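Local atomic coordinates of peptide-binding protein (Photobacterium damsela subsp. piscicida, PDB entry 6SQX), a protein that probably acts as a secreted cysteine endopeptidase of the NlpC/P60 family, cleaving the peptidoglycan of potentially competing bacteria, with an SH3-type domain beside its catalytic domain. Residues Y64-W68 with F222-W226; R142-N148 with L181-I187; T212-V218 with K271-A277. All coordinates share one frame; numbering follows the deposited sequence. Where two conformers were deposited one is given.

Contact 1 of 3, residues Y64-W68 with F222-W226; sequences YYFQW and FITQW
Trp68, in the short 3-10 turn after helix 50-64, meets Ile223 of helix 220-226 with the two backbones 8.1 Å apart from CA to CA, a separation bridged by side chains alone. The indole of Trp68 lies between two different kinds of partner. Over one face of its six-membered ring comes Ile223, whose CG1 stands 3.9 Å from the ring centroid and close to the ring normal, a CH-pi contact; the methyl CD1 continues along the same indole toward CG and CD2. The far rim of Trp68 does something else. Its CZ3 points at the face of Trp226, 4.0 Å from CD1, and the planes are turned by 88°, a T-shaped pair in which Trp68 supplies the edge and Trp226 the face. Phe222 adds CE1 beside Trp68 CH2, 4.2 Å away. Trp226 reaches this place because its CG is anti to the backbone N (chi1 179°), which carries the indole out from the helix toward residues 64-68. Its own edge is then used for a polar bond: NE1 donates to Tyr65 OH at 3.0 Å, with an N-H...O angle of 162° and the oxygen only slightly out of the indole plane. The Tyr65 and Trp226 rings themselves meet obliquely. One face of the Tyr65 ring is covered by the edge of the neighbouring Tyr64 ring, whose CD2 lies 3.7 Å above its centre. The pyrrole nitrogen of Trp68 turns elsewhere, to the carbonyl of Gly143 in strand 142-145. Each indole N-H in this aromatic cluster thus has an acceptor, and the directional bond from Trp226 to Tyr65 probably helps to fix the rotation of the Trp226 indole, so that its face stays turned to the edge of Trp68.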
loop_
_atom_site.group_PDB
_atom_site.type_symbol
_atom_site.label_atom_id
_atom_site.label_comp_id
_atom_site.label_asym_id
_atom_site.label_seq_id
_atom_site.Cartn_x
_atom_site.Cartn_y
_atom_site.Cartn_z
ATOM N N TYR A 64 5.441 -9.443 -9.482
ATOM C CA TYR A 64 6.407 -8.391 -9.167
ATOM C C TYR A 64 7.301 -8.069 -10.364
ATOM O O TYR A 64 7.646 -6.897 -10.592
ATOM C CB TYR A 64 7.270 -8.843 -7.993
ATOM C CG TYR A 64 8.223 -7.814 -7.448
ATOM C CD1 TYR A 64 7.750 -6.724 -6.720
ATOM C CD2 TYR A 64 9.605 -7.970 -7.589
ATOM C CE1 TYR A 64 8.636 -5.796 -6.146
ATOM C CE2 TYR A 64 10.476 -7.052 -7.035
ATOM C CZ TYR A 64 9.975 -5.962 -6.343
ATOM O OH TYR A 64 10.835 -5.042 -5.750
ATOM N N TYR A 65 7.671 -9.089 -11.145
ATOM C CA TYR A 65 8.510 -8.897 -12.332
ATOM C C TYR A 65 7.717 -8.782 -13.629
ATOM O O TYR A 65 8.321 -8.801 -14.709
ATOM C CB TYR A 65 9.559 -10.023 -12.448
ATOM C CG TYR A 65 10.560 -9.982 -11.301
ATOM C CD1 TYR A 65 11.555 -9.004 -11.253
ATOM C CD2 TYR A 65 10.508 -10.922 -10.269
ATOM C CE1 TYR A 65 12.484 -8.966 -10.199
ATOM C CE2 TYR A 65 11.418 -10.870 -9.220
ATOM C CZ TYR A 65 12.406 -9.904 -9.202
ATOM O OH TYR A 65 13.329 -9.879 -8.136
ATOM N N PHE A 66 6.401 -8.594 -13.540
ATOM C CA PHE A 66 5.577 -8.579 -14.748
ATOM C C PHE A 66 6.029 -7.504 -15.720
ATOM O O PHE A 66 5.976 -7.708 -16.945
ATOM C CB PHE A 66 4.128 -8.323 -14.343
ATOM C CG PHE A 66 3.190 -8.286 -15.502
ATOM C CD1 PHE A 66 2.884 -9.442 -16.211
ATOM C CD2 PHE A 66 2.586 -7.097 -15.873
ATOM C CE1 PHE A 66 1.975 -9.394 -17.281
ATOM C CE2 PHE A 66 1.669 -7.038 -16.935
ATOM C CZ PHE A 66 1.390 -8.201 -17.641
ATOM N N GLN A 67 6.477 -6.346 -15.226
ATOM C CA GLN A 67 6.870 -5.285 -16.161
ATOM C C GLN A 67 8.140 -5.620 -16.927
ATOM O O GLN A 67 8.466 -4.919 -17.886
ATOM C CB GLN A 67 7.056 -3.937 -15.437
ATOM C CG GLN A 67 5.812 -3.464 -14.699
ATOM C CD GLN A 67 4.587 -3.323 -15.577
ATOM O OE1 GLN A 67 4.667 -3.177 -16.802
ATOM N NE2 GLN A 67 3.446 -3.307 -14.936
ATOM N N TRP A 68 8.892 -6.626 -16.489
ATOM C CA TRP A 68 10.083 -7.066 -17.196
ATOM C C TRP A 68 9.784 -8.253 -18.081
ATOM O O TRP A 68 10.694 -8.788 -18.727
ATOM C CB TRP A 68 11.206 -7.404 -16.207
ATOM C CG TRP A 68 11.842 -6.237 -15.547
ATOM C CD1 TRP A 68 11.544 -4.906 -15.729
ATOM C CD2 TRP A 68 12.864 -6.285 -14.534
ATOM N NE1 TRP A 68 12.362 -4.119 -14.914
ATOM C CE2 TRP A 68 13.167 -4.947 -14.181
ATOM C CE3 TRP A 68 13.569 -7.326 -13.917
ATOM C CZ2 TRP A 68 14.138 -4.632 -13.218
ATOM C CZ3 TRP A 68 14.546 -7.002 -12.980
ATOM C CH2 TRP A 68 14.804 -5.672 -12.626
ATOM N N PHE A 222 21.411 -6.186 -17.387
ATOM C CA PHE A 222 21.025 -5.817 -16.029
ATOM C C PHE A 222 20.042 -6.834 -15.453
ATOM O O PHE A 222 20.164 -7.263 -14.289
ATOM C CB PHE A 222 20.439 -4.389 -16.009
ATOM C CG PHE A 222 20.080 -3.917 -14.634
ATOM C CD1 PHE A 222 18.886 -4.297 -14.031
ATOM C CD2 PHE A 222 20.957 -3.098 -13.931
ATOM C CE1 PHE A 222 18.563 -3.842 -12.729
ATOM C CE2 PHE A 222 20.650 -2.648 -12.652
ATOM C CZ PHE A 222 19.448 -3.012 -12.049
ATOM N N ILE A 223 19.033 -7.203 -16.242
ATOM C CA ILE A 223 18.014 -8.132 -15.765
ATOM C C ILE A 223 18.595 -9.526 -15.577
ATOM O O ILE A 223 18.325 -10.186 -14.569
ATOM C CB ILE A 223 16.816 -8.123 -16.725
ATOM C CG1 ILE A 223 16.111 -6.778 -16.655
ATOM C CG2 ILE A 223 15.849 -9.236 -16.395
ATOM C CD1 ILE A 223 14.969 -6.647 -17.701
ATOM N N THR A 224 19.408 -9.991 -16.531
ATOM C CA THR A 224 20.074 -11.285 -16.392
ATOM C C THR A 224 20.891 -11.349 -15.104
ATOM O O THR A 224 20.831 -12.339 -14.356
ATOM C CB THR A 224 20.967 -11.550 -17.613
ATOM O OG1 THR A 224 20.152 -11.636 -18.790
ATOM C CG2 THR A 224 21.742 -12.875 -17.458
ATOM N N GLN A 225 21.680 -10.310 -14.836
ATOM C CA GLN A 225 22.519 -10.344 -13.649
ATOM C C GLN A 225 21.682 -10.201 -12.380
ATOM O O GLN A 225 21.980 -10.842 -11.364
ATOM C CB GLN A 225 23.566 -9.236 -13.739
ATOM C CG GLN A 225 24.567 -9.421 -14.866
ATOM C CD GLN A 225 25.175 -10.819 -14.866
ATOM O OE1 GLN A 225 25.650 -11.302 -13.830
ATOM N NE2 GLN A 225 25.150 -11.486 -16.030
ATOM N N TRP A 226 20.613 -9.391 -12.428
ATOM C CA TRP A 226 19.740 -9.241 -11.260
ATOM C C TRP A 226 19.275 -10.605 -10.756
ATOM O O TRP A 226 19.341 -10.899 -9.553
ATOM C CB TRP A 226 18.529 -8.386 -11.647
ATOM C CG TRP A 226 17.574 -8.196 -10.537
ATOM C CD1 TRP A 226 16.567 -9.050 -10.137
ATOM C CD2 TRP A 226 17.507 -7.059 -9.676
ATOM N NE1 TRP A 226 15.889 -8.501 -9.055
ATOM C CE2 TRP A 226 16.429 -7.267 -8.776
ATOM C CE3 TRP A 226 18.244 -5.868 -9.590
ATOM C CZ2 TRP A 226 16.090 -6.334 -7.786
ATOM C CZ3 TRP A 226 17.896 -4.926 -8.617
ATOM C CH2 TRP A 226 16.827 -5.171 -7.720
#

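Contact 2 of 3, residues R142-N148 with L181-I187; sequences RGIVVNN and LWTGTPI. With EDO (1,2-ethanediol), chain N.
Leu181 meets the loop after strand 142-145 through its carbonyl, which receives a CA-H...O contact from Asn148, while its CB borders Val145 CG2. At Trp182 the carbonyl oxygen lies 3.6 Å from Val145 CB and accepts from both the backbone N and OG1 of Thr185, the hydroxyl coming in the carbonyl plane on a lone pair; the backbone bond closes the type II turn 182-185 and the hydroxyl reinforces it. The Trp182 ring offers its edge to the Asn148 amide. Thr183 N donates to Asn148 OD1 at 3.0 Å, a nearly straight bond (168°). That amide is brought in by a chi1 of -57°, which sets CG beside its own backbone N, and its ND2 serves Ile252 O and a bound ethanediol. Gly184, with positive phi, gives its N-H to Val145 O at 2.8 Å, and Ile144 CG1 and CD1 rest on its carbonyl. Thr185 O accepts from Val145 N at 3.1 Å. Pro186 pairs with Ile144 at a non-hydrogen-bonded position. Ile187 then forms the antiparallel hydrogen-bonded pair with Gly143, its CG1 lying across the glycine backbone, 3.4 Å from Gly143 C, and its CG2 touching Val145 CG2. The pairing joins strand 186-192 of the SH3-type region to strand 142-145, whose other neighbour in the antiparallel sheet is strand 215-217, with helix 220-226 covering Ile144 through Phe222 and Trp226.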
loop_
_atom_site.group_PDB
_atom_site.type_symbol
_atom_site.label_atom_id
_atom_site.label_comp_id
_atom_site.label_asym_id
_atom_site.label_seq_id
_atom_site.Cartn_x
_atom_site.Cartn_y
_atom_site.Cartn_z
ATOM N N ARG A 142 11.799 -1.251 -20.290
ATOM C CA ARG A 142 11.900 -1.845 -18.961
ATOM C C ARG A 142 12.788 -0.980 -18.092
ATOM O O ARG A 142 13.780 -0.418 -18.561
ATOM C CB ARG A 142 12.503 -3.245 -19.065
ATOM C CG ARG A 142 11.571 -4.215 -19.818
ATOM C CD ARG A 142 12.165 -5.604 -20.058
ATOM N NE ARG A 142 11.148 -6.434 -20.693
ATOM C CZ ARG A 142 11.388 -7.560 -21.352
ATOM N NH1 ARG A 142 12.632 -8.019 -21.503
ATOM N NH2 ARG A 142 10.357 -8.229 -21.865
ATOM N N GLY A 143 12.412 -0.867 -16.815
ATOM C CA GLY A 143 13.145 0.019 -15.934
ATOM C C GLY A 143 13.091 -0.367 -14.475
ATOM O O GLY A 143 12.607 -1.446 -14.104
ATOM N N ILE A 144 13.610 0.525 -13.632
ATOM C CA ILE A 144 13.695 0.274 -12.197
ATOM C C ILE A 144 13.614 1.604 -11.460
ATOM O O ILE A 144 14.072 2.639 -11.956
ATOM C CB ILE A 144 14.981 -0.540 -11.882
ATOM C CG1 ILE A 144 14.896 -1.212 -10.502
ATOM C CG2 ILE A 144 16.253 0.308 -11.994
ATOM C CD1 ILE A 144 15.935 -2.300 -10.316
ATOM N N VAL A 145 13.036 1.569 -10.254
ATOM C CA VAL A 145 13.030 2.737 -9.372
ATOM C C VAL A 145 14.400 2.877 -8.717
ATOM O O VAL A 145 14.916 1.907 -8.140
ATOM C CB VAL A 145 11.911 2.606 -8.311
ATOM C CG1 VAL A 145 11.952 3.787 -7.317
ATOM C CG2 VAL A 145 10.538 2.533 -9.005
ATOM N N VAL A 146 14.999 4.074 -8.831
ATOM C CA VAL A 146 16.288 4.352 -8.203
ATOM C C VAL A 146 16.180 5.222 -6.951
ATOM O O VAL A 146 17.102 5.204 -6.132
ATOM C CB VAL A 146 17.351 4.900 -9.188
ATOM C CG1 VAL A 146 17.619 3.882 -10.308
ATOM C CG2 VAL A 146 16.980 6.288 -9.760
ATOM N N ASN A 147 15.122 5.998 -6.790
ATOM C CA ASN A 147 14.869 6.704 -5.536
ATOM C C ASN A 147 13.432 6.442 -5.105
ATOM O O ASN A 147 12.535 6.388 -5.949
ATOM C CB ASN A 147 15.070 8.215 -5.690
ATOM C CG ASN A 147 16.529 8.604 -5.819
ATOM O OD1 ASN A 147 17.363 8.202 -4.996
ATOM N ND2 ASN A 147 16.844 9.414 -6.822
ATOM N N ASN A 148 13.206 6.236 -3.803
ATOM C CA ASN A 148 11.836 5.994 -3.340
ATOM C C ASN A 148 10.951 7.091 -3.911
ATOM O O ASN A 148 11.311 8.272 -3.892
ATOM C CB ASN A 148 11.780 6.040 -1.815
ATOM C CG ASN A 148 12.722 5.035 -1.174
ATOM O OD1 ASN A 148 12.776 3.863 -1.533
ATOM N ND2 ASN A 148 13.494 5.510 -0.181
ATOM N N LEU A 181 6.491 3.811 -4.027
ATOM C CA LEU A 181 7.301 2.719 -4.581
ATOM C C LEU A 181 8.743 2.826 -4.115
ATOM O O LEU A 181 9.334 3.909 -4.143
ATOM C CB LEU A 181 7.275 2.706 -6.131
ATOM C CG LEU A 181 5.939 2.487 -6.831
ATOM C CD1 LEU A 181 6.111 2.550 -8.350
ATOM C CD2 LEU A 181 5.326 1.178 -6.403
ATOM N N TRP A 182 9.315 1.688 -3.745
ATOM C CA TRP A 182 10.643 1.693 -3.160
ATOM C C TRP A 182 11.740 1.501 -4.203
ATOM O O TRP A 182 11.553 0.846 -5.235
ATOM C CB TRP A 182 10.731 0.553 -2.131
ATOM C CG TRP A 182 9.574 0.574 -1.181
ATOM C CD1 TRP A 182 8.680 -0.423 -0.977
ATOM C CD2 TRP A 182 9.142 1.676 -0.349
ATOM N NE1 TRP A 182 7.710 -0.033 -0.083
ATOM C CE2 TRP A 182 7.970 1.249 0.327
ATOM C CE3 TRP A 182 9.611 2.975 -0.133
ATOM C CZ2 TRP A 182 7.286 2.062 1.227
ATOM C CZ3 TRP A 182 8.931 3.786 0.786
ATOM C CH2 TRP A 182 7.783 3.322 1.454
ATOM N N THR A 183 12.930 2.036 -3.888
ATOM C CA THR A 183 14.106 1.779 -4.706
ATOM C C THR A 183 14.218 0.286 -4.958
ATOM O O THR A 183 14.079 -0.530 -4.039
ATOM C CB THR A 183 15.334 2.243 -3.899
ATOM O OG1 THR A 183 15.254 3.655 -3.712
ATOM C CG2 THR A 183 16.645 1.880 -4.630
ATOM N N GLY A 184 14.483 -0.078 -6.221
ATOM C CA GLY A 184 14.594 -1.474 -6.619
ATOM C C GLY A 184 13.372 -2.024 -7.342
ATOM O O GLY A 184 13.455 -3.148 -7.872
ATOM N N THR A 185 12.238 -1.290 -7.338
ATOM C CA THR A 185 10.995 -1.856 -7.889
ATOM C C THR A 185 11.099 -1.986 -9.408
ATOM O O THR A 185 11.373 -0.988 -10.079
ATOM C CB THR A 185 9.801 -0.948 -7.563
ATOM O OG1 THR A 185 9.666 -0.793 -6.133
ATOM C CG2 THR A 185 8.523 -1.579 -8.059
ATOM N N PRO A 186 10.862 -3.178 -9.974
ATOM C CA PRO A 186 10.796 -3.317 -11.445
ATOM C C PRO A 186 9.583 -2.572 -12.007
ATOM O O PRO A 186 8.457 -2.701 -11.507
ATOM C CB PRO A 186 10.646 -4.834 -11.650
ATOM C CG PRO A 186 11.192 -5.466 -10.416
ATOM C CD PRO A 186 10.715 -4.492 -9.315
ATOM N N ILE A 187 9.818 -1.772 -13.046
ATOM C CA ILE A 187 8.769 -0.947 -13.641
ATOM C C ILE A 187 8.888 -0.978 -15.159
ATOM O O ILE A 187 9.835 -1.514 -15.730
ATOM C CB ILE A 187 8.802 0.520 -13.138
ATOM C CG1 ILE A 187 10.188 1.118 -13.472
ATOM C CG2 ILE A 187 8.504 0.566 -11.627
ATOM C CD1 ILE A 187 10.354 2.566 -13.135
HETATM C C1 EDO N . 12.486 9.195 1.235
HETATM O O1 EDO N . 13.321 8.528 0.289
HETATM C C2 EDO N . 11.563 8.150 1.859
HETATM O O2 EDO N . 12.259 7.351 2.801
#

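Contact 3 of 3, residues T212-V218 with K271-A277; sequences TSSIANV and KDKNGTA
Lys271, at the end of strand 265-271, stretches along the 212-218 segment. Its CB sits 4.1 Å from the methyl of Ala216, and CG comes slightly nearer to the same carbon. CD and CE then run beside the carbonyl oxygen of Ile215, each 3.2 Å from it. At the tip, NZ donates to Ile215 O at 2.9 Å and, more weakly, to Thr212 O, with Thr212 CG2 alongside. The chain is extended throughout, starting from CG opposite the backbone N (chi1 -168°), and this length lets one ammonium join two carbonyls of the turn that leads into strand 215-217. Thr212 O also accepts the N-H of Ile215, closing that turn.

Beyond the lysine, the backbones make a single bridge at Asn217 and Thr276. Asn217 N donates to Gly275 O, and Ala277 N returns a bond of 2.8 Å to Asn217 O. The amide OD1 of Asn217 approaches Thr276 CG2 to 3.3 Å and accepts a hydrogen bond from a water that also donates to Asn274 O. The type I turn 272-275 is braced from within: Asp272 accepts from Thr276 N through OD1 and from Thr276 OG1 through OD2, both from above the carboxylate plane. Ala277 CB fills in against Ala216 and Val218. The hairpin turn between strands 265-271 and 277-281 is in this way joined to strand 215-217, an outermost strand of its sheet, paired there with strand 142-145; Phe222 of helix 220-226 lies against Ala277.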
loop_
_atom_site.group_PDB
_atom_site.type_symbol
_atom_site.label_atom_id
_atom_site.label_comp_id
_atom_site.label_asym_id
_atom_site.label_seq_id
_atom_site.Cartn_x
_atom_site.Cartn_y
_atom_site.Cartn_z
ATOM N N THR A 212 11.384 12.112 -13.072
ATOM C CA THR A 212 12.270 11.371 -13.962
ATOM C C THR A 212 13.559 10.952 -13.256
ATOM O O THR A 212 14.084 9.860 -13.511
ATOM C CB THR A 212 12.534 12.195 -15.210
ATOM O OG1 THR A 212 11.275 12.416 -15.865
ATOM C CG2 THR A 212 13.546 11.501 -16.170
ATOM N N SER A 213 14.058 11.776 -12.337
ATOM C CA SER A 213 15.279 11.424 -11.624
ATOM C C SER A 213 15.114 10.209 -10.718
ATOM O O SER A 213 16.113 9.686 -10.214
ATOM C CB SER A 213 15.753 12.626 -10.803
ATOM O OG SER A 213 14.752 13.023 -9.879
ATOM N N SER A 214 13.890 9.762 -10.457
ATOM C CA SER A 214 13.675 8.638 -9.552
ATOM C C SER A 214 13.660 7.294 -10.270
ATOM O O SER A 214 13.560 6.254 -9.610
ATOM C CB SER A 214 12.368 8.820 -8.776
ATOM O OG SER A 214 11.246 8.393 -9.535
ATOM N N ILE A 215 13.775 7.289 -11.601
ATOM C CA ILE A 215 13.707 6.058 -12.369
ATOM C C ILE A 215 14.841 5.991 -13.389
ATOM O O ILE A 215 15.486 6.997 -13.704
ATOM C CB ILE A 215 12.317 5.884 -13.053
ATOM C CG1 ILE A 215 11.866 7.105 -13.900
ATOM C CG2 ILE A 215 11.243 5.709 -11.959
ATOM C CD1 ILE A 215 12.522 7.227 -15.242
ATOM N N ALA A 216 15.095 4.775 -13.876
ATOM C CA ALA A 216 16.107 4.562 -14.909
ATOM C C ALA A 216 15.691 3.347 -15.722
ATOM O O ALA A 216 15.003 2.468 -15.213
ATOM C CB ALA A 216 17.470 4.305 -14.249
ATOM N N ASN A 217 16.078 3.300 -17.001
ATOM C CA ASN A 217 15.787 2.074 -17.731
ATOM C C ASN A 217 16.850 1.023 -17.446
ATOM O O ASN A 217 17.905 1.308 -16.869
ATOM C CB ASN A 217 15.566 2.273 -19.243
ATOM C CG ASN A 217 16.805 2.652 -19.982
ATOM O OD1 ASN A 217 17.586 3.498 -19.539
ATOM N ND2 ASN A 217 16.986 2.047 -21.168
ATOM N N VAL A 218 16.538 -0.226 -17.779
ATOM C CA VAL A 218 17.459 -1.332 -17.560
ATOM C C VAL A 218 17.646 -2.057 -18.879
ATOM O O VAL A 218 16.738 -2.081 -19.719
ATOM C CB VAL A 218 17.005 -2.302 -16.442
ATOM C CG1 VAL A 218 16.903 -1.554 -15.109
ATOM C CG2 VAL A 218 15.671 -2.942 -16.765
ATOM N N LYS A 271 21.164 5.698 -11.266
ATOM C CA LYS A 271 21.028 6.136 -12.655
ATOM C C LYS A 271 22.377 6.617 -13.175
ATOM O O LYS A 271 22.978 7.544 -12.608
ATOM C CB LYS A 271 19.964 7.235 -12.745
ATOM C CG LYS A 271 19.515 7.598 -14.147
ATOM C CD LYS A 271 18.301 8.473 -14.051
ATOM C CE LYS A 271 17.614 8.636 -15.395
ATOM N NZ LYS A 271 16.308 9.332 -15.187
ATOM N N ASP A 272 22.850 5.994 -14.256
ATOM C CA ASP A 272 24.115 6.377 -14.872
ATOM C C ASP A 272 23.926 7.590 -15.794
ATOM O O ASP A 272 22.811 8.075 -16.015
ATOM C CB ASP A 272 24.788 5.150 -15.511
ATOM C CG ASP A 272 24.296 4.822 -16.939
ATOM O OD1 ASP A 272 23.548 5.591 -17.571
ATOM O OD2 ASP A 272 24.701 3.752 -17.458
ATOM N N LYS A 273 25.035 8.081 -16.364
ATOM C CA LYS A 273 24.970 9.291 -17.178
ATOM C C LYS A 273 24.129 9.113 -18.438
ATOM O O LYS A 273 23.639 10.104 -18.992
ATOM C CB LYS A 273 26.379 9.778 -17.535
ATOM C CG LYS A 273 27.084 10.532 -16.414
ATOM C CD LYS A 273 28.293 11.320 -16.935
ATOM C CE LYS A 273 28.951 12.122 -15.815
ATOM N NZ LYS A 273 29.972 13.089 -16.322
ATOM N N ASN A 274 23.950 7.886 -18.901
ATOM C CA ASN A 274 23.145 7.613 -20.080
ATOM C C ASN A 274 21.684 7.332 -19.745
ATOM O O ASN A 274 20.906 6.996 -20.648
ATOM C CB ASN A 274 23.739 6.432 -20.843
ATOM C CG ASN A 274 25.148 6.698 -21.297
ATOM O OD1 ASN A 274 25.428 7.729 -21.916
ATOM N ND2 ASN A 274 26.058 5.783 -20.971
ATOM N N GLY A 275 21.292 7.472 -18.480
ATOM C CA GLY A 275 19.926 7.208 -18.058
ATOM C C GLY A 275 19.610 5.765 -17.707
ATOM O O GLY A 275 18.458 5.470 -17.346
ATOM N N THR A 276 20.572 4.857 -17.817
ATOM C CA THR A 276 20.352 3.452 -17.507
ATOM C C THR A 276 20.832 3.151 -16.091
ATOM O O THR A 276 21.660 3.866 -15.531
ATOM C CB THR A 276 21.052 2.532 -18.511
ATOM O OG1 THR A 276 22.458 2.472 -18.224
ATOM C CG2 THR A 276 20.857 3.054 -19.915
ATOM N N ALA A 277 20.276 2.098 -15.512
ATOM C CA ALA A 277 20.622 1.696 -14.162
ATOM C C ALA A 277 21.905 0.873 -14.119
ATOM O O ALA A 277 22.145 0.012 -14.964
ATOM C CB ALA A 277 19.497 0.868 -13.541
HETATM O O HOH W 1 18.792 5.401 -21.161
#

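The three contacts lie on one side of the chain's centre and illustrate how small beta domains are joined through shared elements. Contacts 2 and 3 have centres about 10 Å apart and share the five-stranded antiparallel sheet, where strands 142-145 and 215-217 are neighbours; contact 1, about 11 Å from contact 2 and 15 Å from contact 3 between centres, lies against it through helix 220-226, which follows strand 215-217. Along the chain, contact 2 falls between the two segments of contact 1 and closes before contact 3 opens, while contacts 1 and 3 alternate. Together they tie the N-terminal helical region to the SH3-type sheet and that sheet to the next, containing strands 265-271 and 277-281.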